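PDB 6O59: germination protein from Bacillus megaterium, which probably helps to sense nutrient germinants that trigger spore germination, as part of the A subunit of the membrane receptor GerK3, this chain being that subunit's N-terminal domain. Local coordinates for residues I44-E48 with G49-N53; T227-P230 with F231-Y235. All blocks are in the same frame, centred on the assembly; numbering follows the deposited sequence.

Interaction 1 of 2, residues I44-E48 with G49-N53; sequences IVYIE and GIVDN
Ile-47 and Ile-50 meet obliquely across a tight reversal of the chain, Ile-47 CB lying 3.8 Å from Ile-50 CG1. Between them Glu-48 and Gly-49 occupy the corners of a type II beta turn, where Gly-49 adopts the positive phi (77°) that suits a residue without a side chain. The Ile-50 branch carrying CD1 is tucked between its own backbone N and carbonyl carbon (chi1 60°); CG1 thus lies against Ile-47, and CD1 approaches Ile-47 CB and CG2. Beyond the turn, Val-51 CG1 bridges two neighbours, 3.6 Å from Ile-47 O and 3.7 Å from Tyr-46 CD2, its side chain roughly at a right angle to the tyrosine. Asn-53 reaches one face of the Tyr-46 ring: OD1 lies about 3.2 Å above the plane, off centre toward the rim, with amide and ring steeply inclined (68°). The amide has polar support too, because Asn-53 ND2 bonds Ser-110 OG on the adjoining strand 110-114. Ile-50 also packs on helix 153-163. The whole is a strand-turn-helix connection, in which a glycine-containing type II turn ends strand 40-47 and leads toward helix 54-62.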
loop_
_atom_site.group_PDB
_atom_site.type_symbol
_atom_site.label_atom_id
_atom_site.label_comp_id
_atom_site.label_asym_id
_atom_site.label_seq_id
_atom_site.Cartn_x
_atom_site.Cartn_y
_atom_site.Cartn_z
ATOM N N ILE A 44 -7.305 11.398 -6.325
ATOM C CA ILE A 44 -7.745 10.010 -6.140
ATOM C C ILE A 44 -6.652 9.311 -5.345
ATOM O O ILE A 44 -5.479 9.341 -5.750
ATOM C CB ILE A 44 -8.093 9.203 -7.422
ATOM C CG1 ILE A 44 -8.616 10.103 -8.561
ATOM C CG2 ILE A 44 -9.069 8.056 -7.079
ATOM C CD1 ILE A 44 -8.807 9.400 -9.925
ATOM N N VAL A 45 -7.018 8.719 -4.207
ATOM C CA VAL A 45 -6.067 7.994 -3.364
ATOM C C VAL A 45 -6.555 6.559 -3.247
ATOM O O VAL A 45 -7.682 6.334 -2.796
ATOM C CB VAL A 45 -5.823 8.641 -1.962
ATOM C CG1 VAL A 45 -4.731 7.893 -1.199
ATOM C CG2 VAL A 45 -5.462 10.119 -2.073
ATOM N N TYR A 46 -5.707 5.590 -3.633
ATOM C CA TYR A 46 -6.040 4.171 -3.558
ATOM C C TYR A 46 -4.787 3.290 -3.397
ATOM O O TYR A 46 -3.697 3.694 -3.803
ATOM C CB TYR A 46 -6.845 3.743 -4.808
ATOM C CG TYR A 46 -6.089 3.829 -6.117
ATOM C CD1 TYR A 46 -6.014 5.028 -6.824
ATOM C CD2 TYR A 46 -5.475 2.706 -6.664
ATOM C CE1 TYR A 46 -5.315 5.112 -8.029
ATOM C CE2 TYR A 46 -4.762 2.781 -7.859
ATOM C CZ TYR A 46 -4.691 3.984 -8.543
ATOM O OH TYR A 46 -4.006 4.044 -9.736
ATOM N N ILE A 47 -4.960 2.068 -2.840
ATOM C CA ILE A 47 -3.886 1.067 -2.711
ATOM C C ILE A 47 -3.898 0.200 -3.981
ATOM O O ILE A 47 -4.903 -0.448 -4.293
ATOM C CB ILE A 47 -3.942 0.185 -1.410
ATOM C CG1 ILE A 47 -3.884 1.020 -0.125
ATOM C CG2 ILE A 47 -2.836 -0.863 -1.396
ATOM C CD1 ILE A 47 -4.233 0.237 1.026
ATOM N N GLU A 48 -2.758 0.185 -4.679
ATOM C CA GLU A 48 -2.474 -0.568 -5.884
ATOM C C GLU A 48 -2.791 -2.070 -5.727
ATOM O O GLU A 48 -2.404 -2.704 -4.729
ATOM C CB GLU A 48 -0.972 -0.404 -6.202
ATOM C CG GLU A 48 -0.618 0.151 -7.569
ATOM C CD GLU A 48 0.838 0.572 -7.706
ATOM O OE1 GLU A 48 1.711 -0.046 -7.051
ATOM O OE2 GLU A 48 1.108 1.525 -8.476
ATOM N N GLY A 49 -3.491 -2.606 -6.723
ATOM C CA GLY A 49 -3.789 -4.026 -6.852
ATOM C C GLY A 49 -4.872 -4.643 -6.004
ATOM O O GLY A 49 -5.121 -5.843 -6.142
ATOM N N ILE A 50 -5.512 -3.869 -5.113
ATOM C CA ILE A 50 -6.588 -4.415 -4.267
ATOM C C ILE A 50 -7.899 -3.685 -4.600
ATOM O O ILE A 50 -8.827 -3.640 -3.786
ATOM C CB ILE A 50 -6.251 -4.388 -2.737
ATOM C CG1 ILE A 50 -5.996 -2.959 -2.213
ATOM C CG2 ILE A 50 -5.094 -5.332 -2.421
ATOM C CD1 ILE A 50 -6.335 -2.790 -0.826
ATOM N N VAL A 51 -7.978 -3.141 -5.820
ATOM C CA VAL A 51 -9.131 -2.379 -6.288
ATOM C C VAL A 51 -9.236 -2.371 -7.845
ATOM O O VAL A 51 -8.205 -2.376 -8.539
ATOM C CB VAL A 51 -9.053 -0.923 -5.693
ATOM C CG1 VAL A 51 -7.870 -0.113 -6.233
ATOM C CG2 VAL A 51 -10.378 -0.171 -5.830
ATOM N N ASP A 52 -10.485 -2.358 -8.343
ATOM C CA ASP A 52 -10.857 -2.256 -9.749
ATOM C C ASP A 52 -11.328 -0.815 -9.942
ATOM O O ASP A 52 -12.494 -0.502 -9.714
ATOM C CB ASP A 52 -11.935 -3.303 -10.102
ATOM C CG ASP A 52 -11.529 -4.760 -9.939
ATOM O OD1 ASP A 52 -10.648 -5.047 -9.093
ATOM O OD2 ASP A 52 -12.105 -5.616 -10.647
ATOM N N ASN A 53 -10.387 0.078 -10.273
ATOM C CA ASN A 53 -10.601 1.511 -10.381
ATOM C C ASN A 53 -10.783 2.133 -11.745
ATOM O O ASN A 53 -11.198 3.298 -11.785
ATOM C CB ASN A 53 -9.329 2.139 -9.837
ATOM C CG ASN A 53 -9.545 2.652 -8.498
ATOM O OD1 ASN A 53 -8.732 3.379 -7.944
ATOM N ND2 ASN A 53 -10.690 2.300 -7.971
#

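Interaction 2 of 2, residues T227-P230 with F231-Y235; sequences TVTP and FPTIY
Thr-233 OG1 accepts a weak hydrogen bond from Ala-267 N, while the methyl of the same residue faces Thr-229 across the bend; the backbones of Thr-233 and Ala-267 are hydrogen-bonded as well. The two threonines touch lightly through their methyl groups, Thr-229 CG2 to Thr-233 CG2 being 4.1 Å, and the side chains cross at about a right angle. The two side chains are rotated differently: in Thr-229 the hydroxyl lies beside the backbone N (chi1 -48°), which puts the methyl anti to that N, whereas in Thr-233 the methyl lies anti to the carbonyl carbon, the hydroxyl taking the place between N and carbonyl carbon (chi1 57°) and pointing to its partner at Ala-267. The backbones pass 6.2 Å apart here, from Thr-229 CA to Thr-233 CA.

No hydrogen bond closes the bend itself. Pro-230 O looks into it, but Thr-233 N is 3.9 Å away, and the nearer Pro-232 O, at 3.5 Å from Pro-230 O, is another acceptor. Within the bend the peptide between Phe-231 and Pro-232 is cis. With that geometry the Phe-231 ring folds over the following proline, and Pro-232 CB sits 3.7 Å above the ring plane, over its centre. This is CH-pi packing of an aromatic residue on the cis-proline that follows it.

Phe-231 and Pro-232 both lean on helix 195-206, meeting at Ile-201, and Phe-231 also touches Glu-200 and Arg-204. Pro-230 and Ile-234 rest on Ile-213 of helix 210-215. The surface loop after helix 219-224 is thereby turned back alongside strand 262-265 and delivers Tyr-235 into edge strand 235-237, where its backbone pairs with Ile-264.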
loop_
_atom_site.group_PDB
_atom_site.type_symbol
_atom_site.label_atom_id
_atom_site.label_comp_id
_atom_site.label_asym_id
_atom_site.label_seq_id
_atom_site.Cartn_x
_atom_site.Cartn_y
_atom_site.Cartn_z
ATOM N N THR A 227 26.786 -24.103 4.055
ATOM C CA THR A 227 27.409 -22.838 4.442
ATOM C C THR A 227 26.731 -22.210 5.655
ATOM O O THR A 227 25.558 -22.480 5.928
ATOM C CB THR A 227 27.350 -21.832 3.270
ATOM O OG1 THR A 227 26.000 -21.689 2.807
ATOM C CG2 THR A 227 28.256 -22.223 2.114
ATOM N N VAL A 228 27.460 -21.327 6.356
ATOM C CA VAL A 228 26.921 -20.551 7.476
ATOM C C VAL A 228 26.063 -19.435 6.875
ATOM O O VAL A 228 26.216 -19.113 5.697
ATOM C CB VAL A 228 28.000 -20.000 8.451
ATOM C CG1 VAL A 228 28.635 -21.113 9.268
ATOM C CG2 VAL A 228 29.057 -19.171 7.724
ATOM N N THR A 229 25.164 -18.859 7.671
ATOM C CA THR A 229 24.279 -17.810 7.192
ATOM C C THR A 229 24.469 -16.556 8.052
ATOM O O THR A 229 24.201 -16.584 9.255
ATOM C CB THR A 229 22.812 -18.306 7.170
ATOM O OG1 THR A 229 22.735 -19.587 6.535
ATOM C CG2 THR A 229 21.862 -17.319 6.497
ATOM N N PRO A 230 24.897 -15.432 7.443
ATOM C CA PRO A 230 25.035 -14.193 8.228
ATOM C C PRO A 230 23.663 -13.607 8.587
ATOM O O PRO A 230 22.648 -13.967 7.975
ATOM C CB PRO A 230 25.819 -13.271 7.290
ATOM C CG PRO A 230 25.422 -13.725 5.918
ATOM C CD PRO A 230 25.231 -15.215 6.016
ATOM N N PHE A 231 23.642 -12.708 9.581
ATOM C CA PHE A 231 22.434 -12.035 10.032
ATOM C C PHE A 231 21.807 -11.176 8.905
ATOM O O PHE A 231 22.510 -10.401 8.253
ATOM C CB PHE A 231 22.729 -11.159 11.277
ATOM C CG PHE A 231 21.585 -10.252 11.677
ATOM C CD1 PHE A 231 21.484 -8.963 11.162
ATOM C CD2 PHE A 231 20.574 -10.710 12.520
ATOM C CE1 PHE A 231 20.402 -8.144 11.496
ATOM C CE2 PHE A 231 19.489 -9.891 12.847
ATOM C CZ PHE A 231 19.414 -8.614 12.337
ATOM N N PRO A 232 20.476 -11.242 8.717
ATOM C CA PRO A 232 19.517 -12.116 9.401
ATOM C C PRO A 232 19.250 -13.395 8.609
ATOM O O PRO A 232 19.254 -13.377 7.376
ATOM C CB PRO A 232 18.268 -11.228 9.484
ATOM C CG PRO A 232 18.349 -10.332 8.227
ATOM C CD PRO A 232 19.790 -10.393 7.721
ATOM N N THR A 233 18.994 -14.507 9.317
ATOM C CA THR A 233 18.588 -15.760 8.679
ATOM C C THR A 233 17.221 -15.516 8.092
ATOM O O THR A 233 16.445 -14.750 8.674
ATOM C CB THR A 233 18.588 -16.914 9.667
ATOM O OG1 THR A 233 17.719 -16.614 10.768
ATOM C CG2 THR A 233 19.963 -17.250 10.133
ATOM N N ILE A 234 16.933 -16.103 6.932
ATOM C CA ILE A 234 15.642 -15.847 6.288
ATOM C C ILE A 234 14.855 -17.156 6.115
ATOM O O ILE A 234 15.439 -18.244 5.962
ATOM C CB ILE A 234 15.765 -15.057 4.943
ATOM C CG1 ILE A 234 16.644 -15.803 3.913
ATOM C CG2 ILE A 234 16.268 -13.631 5.176
ATOM C CD1 ILE A 234 16.618 -15.250 2.469
ATOM N N TYR A 235 13.519 -17.026 6.151
ATOM C CA TYR A 235 12.594 -18.128 5.962
ATOM C C TYR A 235 11.719 -17.841 4.735
ATOM O O TYR A 235 11.078 -16.796 4.673
ATOM C CB TYR A 235 11.769 -18.345 7.233
ATOM C CG TYR A 235 10.569 -19.243 7.053
ATOM C CD1 TYR A 235 10.716 -20.615 6.874
ATOM C CD2 TYR A 235 9.276 -18.720 7.071
ATOM C CE1 TYR A 235 9.608 -21.443 6.691
ATOM C CE2 TYR A 235 8.164 -19.541 6.906
ATOM C CZ TYR A 235 8.335 -20.899 6.721
ATOM O OH TYR A 235 7.240 -21.699 6.552
#

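How the interactions relate
The contacts occupy different halves of an elongated chain, with centres about 36 Å apart and nearest atoms about 21 Å apart, so neither touches the other. Interaction 1 comes first along the sequence, at the end of strand 40-47 in the N-terminal five-stranded antiparallel sheet; interaction 2 follows much later, just before edge strand 235-237 of the C-terminal one. Both sheets have the strand order 1-2-4-5-3. Residues 44-53 lead out of the second strand toward a helix, whereas residues 227-235 lead from a helix into the third. Each therefore belongs to the helical link between equivalent strands of two similarly built parts of this receptor domain.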